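Local coordinates for protein aminoacyl-tRNA synthetase (Cryptosporidium parvum, PDB 5F9Z) that probably attaches proline to its cognate tRNA in an ATP-dependent reaction, and is here bound to the inhibitor halofuginone and an ATP analogue, at residues E168-E173 / L275-I280; N193-I198 / T271-T276; P206-T211 / S476-N481. All blocks are in the same frame, centred on the assembly; numbering follows the deposited sequence.

Overall arrangement
Read from the N terminus, the first of the contacting elements met along the chain is strand 168-178, followed by helix 181-202 and strand 208-211, and each supplies the first half of one contact. Contact 1 closes a loop of 101 residues when strand 265-276 and the start of helix 278-287 return to 168-173. Contact 2 starts within that loop, at helix segment 193-198, and ends on the same stretch, sharing Leu275 and Thr276. Contact 3 crosses both: it starts within their loops at 206-211 but closes only at 476-481, tying the catalytic core to the C-terminal zinc-binding region. Gln172 meets Tyr195 between contacts 1 and 2, while Asn193 meets Lys209 between contacts 2 and 3.

Contact 1: residues E168-E173 / L275-I280; sequences EFLWQE and LTTRAI. With ANP (phosphoaminophosphonic acid-adenylate ester), chain D; HFG (7-bromo-6-chloro-3-{3-[(2R,3S)-3-hydroxypiperidin-2-yl]-2-oxopropyl}quinazolin-4(3H)-one), chain E.
Thr276, with chi1 at 69°, tucks OG1 between its own N and carbonyl carbon, which leaves CG2 facing Trp171, its antiparallel non-hydrogen-bonded partner, 3.4 Å from the Trp171 CB. A similar first torsion in Trp171 (chi1 88°) swings the indole off the strand, so that the methyl meets the ring at its edge, near the ring plane. The far end of that indole serves the ligands: CH2 lies 3.3 Å from halofuginone C6', and the edge at CZ3 faces O5' of the nucleotide. Phe169 touches the same methyl obliquely, its CE1 being 3.6 Å from Thr276 CG2, while one ring face takes the adenine, with CD2 at 3.3 Å from N1. Thr276 OG1 does double duty: it donates to adenine N3 over 2.8 Å and accepts from Arg278 N at 3.1 Å, a capping bond where the strand turns into the helix. Backbone bonds hold the frame, among them Gln172 N to Leu275 O at 2.9 Å and Thr277 N to Leu170 O. Beyond the turn, the Arg278 guanidinium lays one face over ribose C2', steadied by the carbonyls of Ile164 and Gln239. A nucleotide held between a strand phenylalanine and an arginine just past the strand-to-helix turn is the signature of motifs 2 and 3 in class II aminoacyl-tRNA synthetases.

Contact 2: residues N193-I198 / T271-T276; sequences NEYASI and TSWGLT. With ANP (phosphoaminophosphonic acid-adenylate ester), chain D; HFG (7-bromo-6-chloro-3-{3-[(2R,3S)-3-hydroxypiperidin-2-yl]-2-oxopropyl}quinazolin-4(3H)-one), chain E.
Tyr195 reaches down from its helix onto Trp273, Gly274 and Leu275, and most of what it makes there is apolar. The helix and strand segments run almost parallel, 9° apart with axes 10.3 Å from each other, a gap that the tyrosine ring spans. With CG anti to the carbonyl carbon (chi1 -79°), the ring slides along Leu275 in the opposite sense, CE1 lying 3.5 Å from Leu275 CB. Its other flank, at CE2, meets Trp273 CB at 3.8 Å, and the two side chains cross at about a right angle. At the end of the ring, Tyr195 OH packs against the edge of the indole, in its plane, 3.5 Å from Trp273 CE3. Ile198, one turn further on, adds a looser touch of its CG2 on Leu275 CD1 at 4.2 Å. Phe66 of helix 53-71 lies against the tyrosine ring with its plane turned by only about 15°.

The polar contacts are fewer. Tyr195 OH has its hydrogen-bonding partner in Gln172 OE1; although it also comes within 3.0 Å of Gly274 N, the angle there is too poor for a bond. Trp273 NE1 donates within its own strand to Thr271 OG1, 3.1 Å away.

Ligand contacts occupy the strand's other side, where Gly274, having no side chain, lets halofuginone C4' settle 3.6 Å from Gly274 N. The chemistry therefore implies a greasy backing in which one buried hydroxyl is satisfied by a neighbouring strand, leaving the opposite surface of the inhibitor-binding strand to the piperidine.

Contact 3: residues P206-T211 / S476-N481; sequences PVVKGT and SLCIPN
Thr211 and Ile479 form the tight end of this contact, a hydrogen-bonded antiparallel pair in which each backbone serves the other. Ile479 N donates to Thr211 O over a short 2.6 Å and almost straight, at 175°, while Thr211 N returns the bond to Ile479 O at 2.9 Å. The isoleucine side chain leans over the same acceptor: with CG1 beside its own backbone N (chi1 -46°), that carbon lies 3.3 Å from Thr211 O. Next along, Gly210 pairs with Pro480 without hydrogen bonds, and the missing side chain is what permits the closeness, since Gly210 CA sits 3.1 Å from Ile479 O. Cys478 SG fills the flank of that glycine, 3.9 Å from its CA. Apolar packing continues at Val208, whose CG1 touches Cys478 SG and lies 4.1 Å from Pro480 CB, the valine and proline side by side and pointing the same way.

The two strand segments cross at 88°, so the antiparallel pairing is confined to a few residues at the crossing. It nonetheless joins the class II catalytic core to the C-terminal region, whose zinc ion is bound by Cys444, Cys449, Cys494 and Cys497. On its far edge the C-terminal strand carries a classic beta bulge, Leu477 and Cys478 both facing Leu506 of strand 503-508.

The solvent side belongs to Asn481 and the Lys209 chain. One firm bond persists there, from Asn481 N to Lys209 O at 2.9 Å, but the amide of the exposed asparagine only rests against carbon atoms across the contact. Its ND2 is 3.5 Å from Lys209 CB, and OD1 lies near Gly210 CA. The lysine chain, bent at chi3, leads away from Asn481 to hydrogen-bond through NZ with Asn193 on helix 181-202.

Contact 1: residues E168-E173 / L275-I280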
loop_
_atom_site.group_PDB
_atom_site.type_symbol
_atom_site.label_atom_id
_atom_site.label_comp_id
_atom_site.label_asym_id
_atom_site.label_seq_id
_atom_site.Cartn_x
_atom_site.Cartn_y
_atom_site.Cartn_z
ATOM N N GLU A 168 14.130 -0.042 7.299
ATOM C CA GLU A 168 14.259 0.966 6.257
ATOM C C GLU A 168 13.154 0.745 5.239
ATOM O O GLU A 168 13.009 -0.359 4.704
ATOM C CB GLU A 168 15.620 0.924 5.555
ATOM C CG GLU A 168 15.783 2.076 4.565
ATOM C CD GLU A 168 16.914 1.872 3.577
ATOM O OE1 GLU A 168 17.518 0.780 3.575
ATOM O OE2 GLU A 168 17.194 2.807 2.797
ATOM N N PHE A 169 12.372 1.789 4.984
ATOM C CA PHE A 169 11.343 1.748 3.961
ATOM C C PHE A 169 11.434 2.998 3.102
ATOM O O PHE A 169 11.882 4.054 3.557
ATOM C CB PHE A 169 9.932 1.622 4.564
ATOM C CG PHE A 169 9.592 2.693 5.566
ATOM C CD1 PHE A 169 9.022 3.888 5.160
ATOM C CD2 PHE A 169 9.817 2.491 6.918
ATOM C CE1 PHE A 169 8.697 4.868 6.081
ATOM C CE2 PHE A 169 9.495 3.467 7.844
ATOM C CZ PHE A 169 8.933 4.655 7.425
ATOM N N LEU A 170 11.027 2.857 1.847
ATOM C CA LEU A 170 10.875 3.997 0.960
ATOM C C LEU A 170 9.483 4.576 1.147
ATOM O O LEU A 170 8.508 3.836 1.307
ATOM C CB LEU A 170 11.084 3.587 -0.498
ATOM C CG LEU A 170 12.414 2.906 -0.814
ATOM C CD1 LEU A 170 12.517 2.612 -2.301
ATOM C CD2 LEU A 170 13.573 3.770 -0.348
ATOM N N TRP A 171 9.389 5.901 1.144
ATOM C CA TRP A 171 8.090 6.517 1.330
ATOM C C TRP A 171 8.041 7.862 0.625
ATOM O O TRP A 171 9.033 8.352 0.079
ATOM C CB TRP A 171 7.738 6.651 2.823
ATOM C CG TRP A 171 8.192 7.900 3.562
ATOM C CD1 TRP A 171 9.150 8.804 3.183
ATOM C CD2 TRP A 171 7.695 8.359 4.827
ATOM N NE1 TRP A 171 9.266 9.795 4.127
ATOM C CE2 TRP A 171 8.385 9.544 5.145
ATOM C CE3 TRP A 171 6.728 7.881 5.717
ATOM C CZ2 TRP A 171 8.143 10.256 6.319
ATOM C CZ3 TRP A 171 6.488 8.591 6.880
ATOM C CH2 TRP A 171 7.193 9.763 7.170
ATOM N N GLN A 172 6.852 8.444 0.652
ATOM C CA GLN A 172 6.598 9.804 0.217
ATOM C C GLN A 172 6.045 10.556 1.417
ATOM O O GLN A 172 5.182 10.035 2.128
ATOM C CB GLN A 172 5.616 9.801 -0.962
ATOM C CG GLN A 172 4.784 11.045 -1.153
ATOM C CD GLN A 172 3.604 11.111 -0.209
ATOM O OE1 GLN A 172 2.852 10.148 -0.060
ATOM N NE2 GLN A 172 3.459 12.240 0.465
ATOM N N GLU A 173 6.553 11.762 1.664
ATOM C CA GLU A 173 6.020 12.608 2.725
ATOM C C GLU A 173 5.784 14.003 2.171
ATOM O O GLU A 173 6.721 14.661 1.707
ATOM C CB GLU A 173 6.946 12.647 3.948
ATOM C CG GLU A 173 8.400 12.981 3.674
ATOM C CD GLU A 173 9.188 13.191 4.954
ATOM O OE1 GLU A 173 8.607 13.709 5.933
ATOM O OE2 GLU A 173 10.384 12.829 4.988
ATOM N N LEU A 275 2.866 7.845 2.454
ATOM C CA LEU A 275 2.592 6.517 1.923
ATOM C C LEU A 275 3.925 5.822 1.694
ATOM O O LEU A 275 4.869 6.435 1.189
ATOM C CB LEU A 275 1.784 6.580 0.617
ATOM C CG LEU A 275 1.372 5.260 -0.045
ATOM C CD1 LEU A 275 -0.000 5.394 -0.683
ATOM C CD2 LEU A 275 2.389 4.821 -1.090
ATOM N N THR A 276 4.000 4.548 2.062
ATOM C CA THR A 276 5.253 3.805 2.063
ATOM C C THR A 276 5.151 2.585 1.153
ATOM O O THR A 276 4.102 2.296 0.569
ATOM C CB THR A 276 5.622 3.360 3.479
ATOM O OG1 THR A 276 4.694 2.359 3.909
ATOM C CG2 THR A 276 5.561 4.530 4.436
ATOM N N THR A 277 6.267 1.856 1.057
ATOM C CA THR A 277 6.326 0.583 0.347
ATOM C C THR A 277 5.447 -0.490 0.978
ATOM O O THR A 277 5.355 -1.589 0.420
ATOM C CB THR A 277 7.772 0.088 0.275
ATOM O OG1 THR A 277 8.415 0.310 1.536
ATOM C CG2 THR A 277 8.530 0.824 -0.815
ATOM N N ARG A 278 4.820 -0.208 2.124
ATOM C CA ARG A 278 3.832 -1.122 2.692
ATOM C C ARG A 278 2.708 -1.419 1.706
ATOM O O ARG A 278 2.153 -2.526 1.711
ATOM C CB ARG A 278 3.268 -0.528 3.985
ATOM C CG ARG A 278 1.996 -1.182 4.492
ATOM C CD ARG A 278 1.482 -0.486 5.739
ATOM N NE ARG A 278 2.357 -0.696 6.889
ATOM C CZ ARG A 278 2.031 -0.390 8.140
ATOM N NH1 ARG A 278 0.845 0.141 8.405
ATOM N NH2 ARG A 278 2.888 -0.616 9.127
ATOM N N ALA A 279 2.369 -0.451 0.850
ATOM C CA ALA A 279 1.306 -0.651 -0.131
ATOM C C ALA A 279 1.571 -1.874 -0.998
ATOM O O ALA A 279 0.636 -2.587 -1.380
ATOM C CB ALA A 279 1.158 0.596 -1.002
ATOM N N ILE A 280 2.839 -2.134 -1.316
ATOM C CA ILE A 280 3.178 -3.302 -2.123
ATOM C C ILE A 280 2.842 -4.581 -1.367
ATOM O O ILE A 280 2.243 -5.510 -1.921
ATOM C CB ILE A 280 4.660 -3.257 -2.533
ATOM C CG1 ILE A 280 4.969 -1.946 -3.260
ATOM C CG2 ILE A 280 5.007 -4.454 -3.407
ATOM C CD1 ILE A 280 6.414 -1.810 -3.688
HETATM P PG ANP D . 2.718 2.574 13.347
HETATM O O1G ANP D . 2.315 2.622 14.786
HETATM O O2G ANP D . 2.199 1.228 12.711
HETATM O O3G ANP D . 4.294 2.622 13.233
HETATM P PB ANP D . 3.093 5.152 12.283
HETATM O O1B ANP D . 2.579 6.423 13.018
HETATM O O2B ANP D . 4.451 4.799 12.799
HETATM N N3B ANP D . 2.020 3.883 12.526
HETATM P PA ANP D . 3.484 6.863 10.169
HETATM O O1A ANP D . 4.676 7.454 10.814
HETATM O O2A ANP D . 2.208 7.696 10.322
HETATM O O3A ANP D . 3.169 5.419 10.750
HETATM O "O5'" ANP D . 3.834 6.621 8.641
HETATM C "C5'" ANP D . 2.851 6.808 7.599
HETATM C "C4'" ANP D . 2.423 5.460 7.078
HETATM O "O4'" ANP D . 3.592 4.678 6.772
HETATM C "C3'" ANP D . 1.625 4.606 8.054
HETATM O "O3'" ANP D . 0.238 4.910 7.966
HETATM C "C2'" ANP D . 1.922 3.180 7.576
HETATM O "O2'" ANP D . 1.006 2.765 6.570
HETATM C "C1'" ANP D . 3.337 3.303 6.995
HETATM N N9 ANP D . 4.393 2.781 7.858
HETATM C C8 ANP D . 4.616 3.091 9.174
HETATM N N7 ANP D . 5.648 2.478 9.701
HETATM C C5 ANP D . 6.145 1.715 8.654
HETATM C C6 ANP D . 7.239 0.833 8.561
HETATM N N6 ANP D . 8.062 0.558 9.575
HETATM N N1 ANP D . 7.460 0.232 7.368
HETATM C C2 ANP D . 6.639 0.502 6.350
HETATM N N3 ANP D . 5.579 1.314 6.322
HETATM C C4 ANP D . 5.384 1.894 7.512
HETATM O "O4'" HFG E . 5.703 10.637 10.913
HETATM C C21 HFG E . 4.684 10.828 11.511
HETATM C "C3'" HFG E . 3.612 11.791 10.953
HETATM C "C2'" HFG E . 3.782 12.087 9.462
HETATM N "N1'" HFG E . 5.047 12.632 9.203
HETATM C "C6'" HFG E . 5.409 12.488 7.825
HETATM C "C5'" HFG E . 4.201 12.208 6.928
HETATM C "C4'" HFG E . 3.525 10.997 7.291
HETATM C C39 HFG E . 3.570 10.772 8.683
HETATM O "O7'" HFG E . 2.262 10.150 9.149
HETATM C "C1'" HFG E . 4.411 10.056 12.938
HETATM N N3 HFG E . 5.721 9.490 13.472
HETATM C C4 HFG E . 6.704 10.353 13.938
HETATM O O11 HFG E . 6.520 11.571 13.923
HETATM C C10 HFG E . 7.877 9.846 14.417
HETATM C C5 HFG E . 8.920 10.710 14.912
HETATM C C2 HFG E . 5.916 8.189 13.492
HETATM N N1 HFG E . 7.057 7.654 13.952
HETATM C C9 HFG E . 8.045 8.474 14.420
HETATM C C8 HFG E . 9.238 7.917 14.904
HETATM C C7 HFG E . 10.261 8.770 15.387
HETATM BR BR1 HFG E . 11.923 7.988 16.059
HETATM C C6 HFG E . 10.090 10.163 15.385
HETATM CL CL1 HFG E . 11.367 11.217 15.990
#

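Contact 2: residues N193-I198 / T271-T276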
loop_
_atom_site.group_PDB
_atom_site.type_symbol
_atom_site.label_atom_id
_atom_site.label_comp_id
_atom_site.label_asym_id
_atom_site.label_seq_id
_atom_site.Cartn_x
_atom_site.Cartn_y
_atom_site.Cartn_z
ATOM N N ASN A 193 -8.136 10.994 -0.570
ATOM C CA ASN A 193 -8.808 10.396 -1.719
ATOM C C ASN A 193 -7.803 9.880 -2.740
ATOM O O ASN A 193 -8.036 8.849 -3.382
ATOM C CB ASN A 193 -9.756 11.410 -2.360
ATOM C CG ASN A 193 -10.957 11.717 -1.487
ATOM O OD1 ASN A 193 -11.447 10.854 -0.758
ATOM N ND2 ASN A 193 -11.437 12.955 -1.555
ATOM N N GLU A 194 -6.676 10.579 -2.905
ATOM C CA GLU A 194 -5.639 10.093 -3.810
ATOM C C GLU A 194 -4.966 8.845 -3.253
ATOM O O GLU A 194 -4.621 7.929 -4.009
ATOM C CB GLU A 194 -4.607 11.190 -4.074
ATOM C CG GLU A 194 -5.173 12.464 -4.693
ATOM C CD GLU A 194 -5.556 12.309 -6.158
ATOM O OE1 GLU A 194 -5.512 11.178 -6.686
ATOM O OE2 GLU A 194 -5.901 13.332 -6.787
ATOM N N TYR A 195 -4.765 8.793 -1.934
ATOM C CA TYR A 195 -4.255 7.577 -1.309
ATOM C C TYR A 195 -5.214 6.412 -1.529
ATOM O O TYR A 195 -4.796 5.309 -1.898
ATOM C CB TYR A 195 -4.026 7.809 0.185
ATOM C CG TYR A 195 -2.747 8.545 0.513
ATOM C CD1 TYR A 195 -1.663 8.515 -0.354
ATOM C CD2 TYR A 195 -2.623 9.269 1.691
ATOM C CE1 TYR A 195 -0.493 9.182 -0.055
ATOM C CE2 TYR A 195 -1.455 9.939 1.999
ATOM C CZ TYR A 195 -0.394 9.895 1.121
ATOM O OH TYR A 195 0.771 10.562 1.419
ATOM N N ALA A 196 -6.512 6.644 -1.308
ATOM C CA ALA A 196 -7.504 5.609 -1.578
ATOM C C ALA A 196 -7.527 5.230 -3.053
ATOM O O ALA A 196 -7.788 4.070 -3.391
ATOM C CB ALA A 196 -8.887 6.074 -1.127
ATOM N N SER A 197 -7.255 6.189 -3.941
ATOM C CA SER A 197 -7.196 5.879 -5.365
ATOM C C SER A 197 -5.982 5.019 -5.693
ATOM O O SER A 197 -6.064 4.118 -6.535
ATOM C CB SER A 197 -7.175 7.172 -6.182
ATOM O OG SER A 197 -7.007 6.898 -7.563
ATOM N N ILE A 198 -4.848 5.282 -5.039
ATOM C CA ILE A 198 -3.646 4.487 -5.280
ATOM C C ILE A 198 -3.899 3.022 -4.945
ATOM O O ILE A 198 -3.519 2.121 -5.702
ATOM C CB ILE A 198 -2.459 5.056 -4.479
ATOM C CG1 ILE A 198 -1.984 6.378 -5.087
ATOM C CG2 ILE A 198 -1.315 4.054 -4.424
ATOM C CD1 ILE A 198 -1.431 6.243 -6.490
ATOM N N THR A 271 -0.513 20.638 6.970
ATOM C CA THR A 271 -0.909 19.251 6.780
ATOM C C THR A 271 0.335 18.417 6.511
ATOM O O THR A 271 1.365 18.930 6.065
ATOM C CB THR A 271 -1.897 19.073 5.613
ATOM O OG1 THR A 271 -1.175 19.060 4.374
ATOM C CG2 THR A 271 -2.917 20.198 5.582
ATOM N N SER A 272 0.233 17.120 6.787
ATOM C CA SER A 272 1.292 16.185 6.436
ATOM C C SER A 272 0.668 14.828 6.153
ATOM O O SER A 272 -0.325 14.443 6.775
ATOM C CB SER A 272 2.352 16.069 7.535
ATOM O OG SER A 272 1.909 15.236 8.590
ATOM N N TRP A 273 1.261 14.111 5.201
ATOM C CA TRP A 273 0.688 12.872 4.699
ATOM C C TRP A 273 1.806 11.994 4.156
ATOM O O TRP A 273 2.813 12.493 3.647
ATOM C CB TRP A 273 -0.367 13.151 3.618
ATOM C CG TRP A 273 -0.210 14.497 2.946
ATOM C CD1 TRP A 273 -0.615 15.708 3.431
ATOM C CD2 TRP A 273 0.390 14.760 1.670
ATOM N NE1 TRP A 273 -0.299 16.705 2.541
ATOM C CE2 TRP A 273 0.316 16.150 1.451
ATOM C CE3 TRP A 273 0.980 13.957 0.693
ATOM C CZ2 TRP A 273 0.814 16.750 0.295
ATOM C CZ3 TRP A 273 1.472 14.555 -0.453
ATOM C CH2 TRP A 273 1.386 15.937 -0.642
ATOM N N GLY A 274 1.623 10.686 4.271
ATOM C CA GLY A 274 2.673 9.749 3.909
ATOM C C GLY A 274 2.127 8.439 3.389
ATOM O O GLY A 274 1.067 7.970 3.818
ATOM N N LEU A 275 2.866 7.845 2.454
ATOM C CA LEU A 275 2.592 6.517 1.923
ATOM C C LEU A 275 3.925 5.822 1.694
ATOM O O LEU A 275 4.869 6.435 1.189
ATOM C CB LEU A 275 1.784 6.580 0.617
ATOM C CG LEU A 275 1.372 5.260 -0.045
ATOM C CD1 LEU A 275 -0.000 5.394 -0.683
ATOM C CD2 LEU A 275 2.389 4.821 -1.090
ATOM N N THR A 276 4.000 4.548 2.062
ATOM C CA THR A 276 5.253 3.805 2.063
ATOM C C THR A 276 5.151 2.585 1.153
ATOM O O THR A 276 4.102 2.296 0.569
ATOM C CB THR A 276 5.622 3.360 3.479
ATOM O OG1 THR A 276 4.694 2.359 3.909
ATOM C CG2 THR A 276 5.561 4.530 4.436
HETATM P PG ANP D . 2.718 2.574 13.347
HETATM O O1G ANP D . 2.315 2.622 14.786
HETATM O O2G ANP D . 2.199 1.228 12.711
HETATM O O3G ANP D . 4.294 2.622 13.233
HETATM P PB ANP D . 3.093 5.152 12.283
HETATM O O1B ANP D . 2.579 6.423 13.018
HETATM O O2B ANP D . 4.451 4.799 12.799
HETATM N N3B ANP D . 2.020 3.883 12.526
HETATM P PA ANP D . 3.484 6.863 10.169
HETATM O O1A ANP D . 4.676 7.454 10.814
HETATM O O2A ANP D . 2.208 7.696 10.322
HETATM O O3A ANP D . 3.169 5.419 10.750
HETATM O "O5'" ANP D . 3.834 6.621 8.641
HETATM C "C5'" ANP D . 2.851 6.808 7.599
HETATM C "C4'" ANP D . 2.423 5.460 7.078
HETATM O "O4'" ANP D . 3.592 4.678 6.772
HETATM C "C3'" ANP D . 1.625 4.606 8.054
HETATM O "O3'" ANP D . 0.238 4.910 7.966
HETATM C "C2'" ANP D . 1.922 3.180 7.576
HETATM O "O2'" ANP D . 1.006 2.765 6.570
HETATM C "C1'" ANP D . 3.337 3.303 6.995
HETATM N N9 ANP D . 4.393 2.781 7.858
HETATM C C8 ANP D . 4.616 3.091 9.174
HETATM N N7 ANP D . 5.648 2.478 9.701
HETATM C C5 ANP D . 6.145 1.715 8.654
HETATM C C6 ANP D . 7.239 0.833 8.561
HETATM N N6 ANP D . 8.062 0.558 9.575
HETATM N N1 ANP D . 7.460 0.232 7.368
HETATM C C2 ANP D . 6.639 0.502 6.350
HETATM N N3 ANP D . 5.579 1.314 6.322
HETATM C C4 ANP D . 5.384 1.894 7.512
HETATM O "O4'" HFG E . 5.703 10.637 10.913
HETATM C C21 HFG E . 4.684 10.828 11.511
HETATM C "C3'" HFG E . 3.612 11.791 10.953
HETATM C "C2'" HFG E . 3.782 12.087 9.462
HETATM N "N1'" HFG E . 5.047 12.632 9.203
HETATM C "C6'" HFG E . 5.409 12.488 7.825
HETATM C "C5'" HFG E . 4.201 12.208 6.928
HETATM C "C4'" HFG E . 3.525 10.997 7.291
HETATM C C39 HFG E . 3.570 10.772 8.683
HETATM O "O7'" HFG E . 2.262 10.150 9.149
HETATM C "C1'" HFG E . 4.411 10.056 12.938
HETATM N N3 HFG E . 5.721 9.490 13.472
HETATM C C4 HFG E . 6.704 10.353 13.938
HETATM O O11 HFG E . 6.520 11.571 13.923
HETATM C C10 HFG E . 7.877 9.846 14.417
HETATM C C5 HFG E . 8.920 10.710 14.912
HETATM C C2 HFG E . 5.916 8.189 13.492
HETATM N N1 HFG E . 7.057 7.654 13.952
HETATM C C9 HFG E . 8.045 8.474 14.420
HETATM C C8 HFG E . 9.238 7.917 14.904
HETATM C C7 HFG E . 10.261 8.770 15.387
HETATM BR BR1 HFG E . 11.923 7.988 16.059
HETATM C C6 HFG E . 10.090 10.163 15.385
HETATM CL CL1 HFG E . 11.367 11.217 15.990
#

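Contact 3: residues P206-T211 / S476-N481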
loop_
_atom_site.group_PDB
_atom_site.type_symbol
_atom_site.label_atom_id
_atom_site.label_comp_id
_atom_site.label_asym_id
_atom_site.label_seq_id
_atom_site.Cartn_x
_atom_site.Cartn_y
_atom_site.Cartn_z
ATOM N N PRO A 206 -8.831 -2.896 -1.708
ATOM C CA PRO A 206 -9.867 -2.096 -1.047
ATOM C C PRO A 206 -9.381 -1.544 0.283
ATOM O O PRO A 206 -8.693 -2.225 1.048
ATOM C CB PRO A 206 -11.013 -3.095 -0.853
ATOM C CG PRO A 206 -10.328 -4.415 -0.740
ATOM C CD PRO A 206 -9.120 -4.339 -1.645
ATOM N N VAL A 207 -9.742 -0.288 0.551
ATOM C CA VAL A 207 -9.418 0.378 1.804
ATOM C C VAL A 207 -10.651 1.131 2.284
ATOM O O VAL A 207 -11.566 1.430 1.514
ATOM C CB VAL A 207 -8.217 1.344 1.674
ATOM C CG1 VAL A 207 -6.940 0.575 1.360
ATOM C CG2 VAL A 207 -8.491 2.394 0.609
ATOM N N VAL A 208 -10.666 1.435 3.578
ATOM C CA VAL A 208 -11.773 2.138 4.215
ATOM C C VAL A 208 -11.283 3.519 4.630
ATOM O O VAL A 208 -10.392 3.641 5.479
ATOM C CB VAL A 208 -12.320 1.362 5.422
ATOM C CG1 VAL A 208 -13.422 2.155 6.108
ATOM C CG2 VAL A 208 -12.834 -0.001 4.986
ATOM N N LYS A 209 -11.861 4.555 4.028
ATOM C CA LYS A 209 -11.537 5.923 4.402
ATOM C C LYS A 209 -12.240 6.291 5.701
ATOM O O LYS A 209 -13.416 5.972 5.900
ATOM C CB LYS A 209 -11.939 6.895 3.292
ATOM C CG LYS A 209 -11.104 6.764 2.030
ATOM C CD LYS A 209 -11.448 7.825 0.998
ATOM C CE LYS A 209 -12.794 7.557 0.352
ATOM N NZ LYS A 209 -12.973 8.362 -0.888
ATOM N N GLY A 210 -11.510 6.956 6.589
ATOM C CA GLY A 210 -12.089 7.332 7.865
ATOM C C GLY A 210 -11.163 8.242 8.636
ATOM O O GLY A 210 -10.108 8.657 8.150
ATOM N N THR A 211 -11.580 8.547 9.862
ATOM C CA THR A 211 -10.839 9.415 10.763
ATOM C C THR A 211 -10.372 8.618 11.973
ATOM O O THR A 211 -11.136 7.833 12.543
ATOM C CB THR A 211 -11.699 10.598 11.219
ATOM O OG1 THR A 211 -12.187 11.308 10.074
ATOM C CG2 THR A 211 -10.889 11.549 12.090
ATOM N N SER A 476 -9.581 0.903 17.911
ATOM C CA SER A 476 -10.297 1.553 16.823
ATOM C C SER A 476 -9.381 1.696 15.617
ATOM O O SER A 476 -8.276 2.238 15.721
ATOM C CB SER A 476 -10.812 2.923 17.263
ATOM O OG SER A 476 -9.738 3.812 17.515
ATOM N N LEU A 477 -9.837 1.195 14.470
ATOM C CA LEU A 477 -9.056 1.331 13.246
ATOM C C LEU A 477 -9.268 2.702 12.617
ATOM O O LEU A 477 -8.302 3.421 12.337
ATOM C CB LEU A 477 -9.426 0.215 12.272
ATOM C CG LEU A 477 -9.299 -1.181 12.885
ATOM C CD1 LEU A 477 -9.795 -2.243 11.924
ATOM C CD2 LEU A 477 -7.861 -1.455 13.302
ATOM N N CYS A 478 -10.526 3.080 12.402
ATOM C CA CYS A 478 -10.882 4.405 11.916
ATOM C C CYS A 478 -12.384 4.584 12.066
ATOM O O CYS A 478 -13.137 3.605 12.094
ATOM C CB CYS A 478 -10.473 4.607 10.450
ATOM S SG CYS A 478 -11.476 3.689 9.262
ATOM N N ILE A 479 -12.806 5.839 12.172
ATOM C CA ILE A 479 -14.223 6.189 12.134
ATOM C C ILE A 479 -14.589 6.398 10.669
ATOM O O ILE A 479 -14.268 7.452 10.102
ATOM C CB ILE A 479 -14.519 7.439 12.976
ATOM C CG1 ILE A 479 -13.833 7.337 14.339
ATOM C CG2 ILE A 479 -16.017 7.618 13.149
ATOM C CD1 ILE A 479 -13.878 8.619 15.140
ATOM N N PRO A 480 -15.255 5.437 10.027
ATOM C CA PRO A 480 -15.411 5.495 8.567
ATOM C C PRO A 480 -16.178 6.730 8.115
ATOM O O PRO A 480 -17.151 7.148 8.745
ATOM C CB PRO A 480 -16.185 4.210 8.243
ATOM C CG PRO A 480 -15.967 3.316 9.423
ATOM C CD PRO A 480 -15.872 4.232 10.602
ATOM N N ASN A 481 -15.715 7.317 7.008
ATOM C CA ASN A 481 -16.435 8.437 6.412
ATOM C C ASN A 481 -17.820 8.018 5.940
ATOM O O ASN A 481 -18.768 8.808 6.014
ATOM C CB ASN A 481 -15.638 9.018 5.242
ATOM C CG ASN A 481 -14.287 9.564 5.664
ATOM O OD1 ASN A 481 -14.066 9.867 6.835
ATOM N ND2 ASN A 481 -13.378 9.697 4.706
#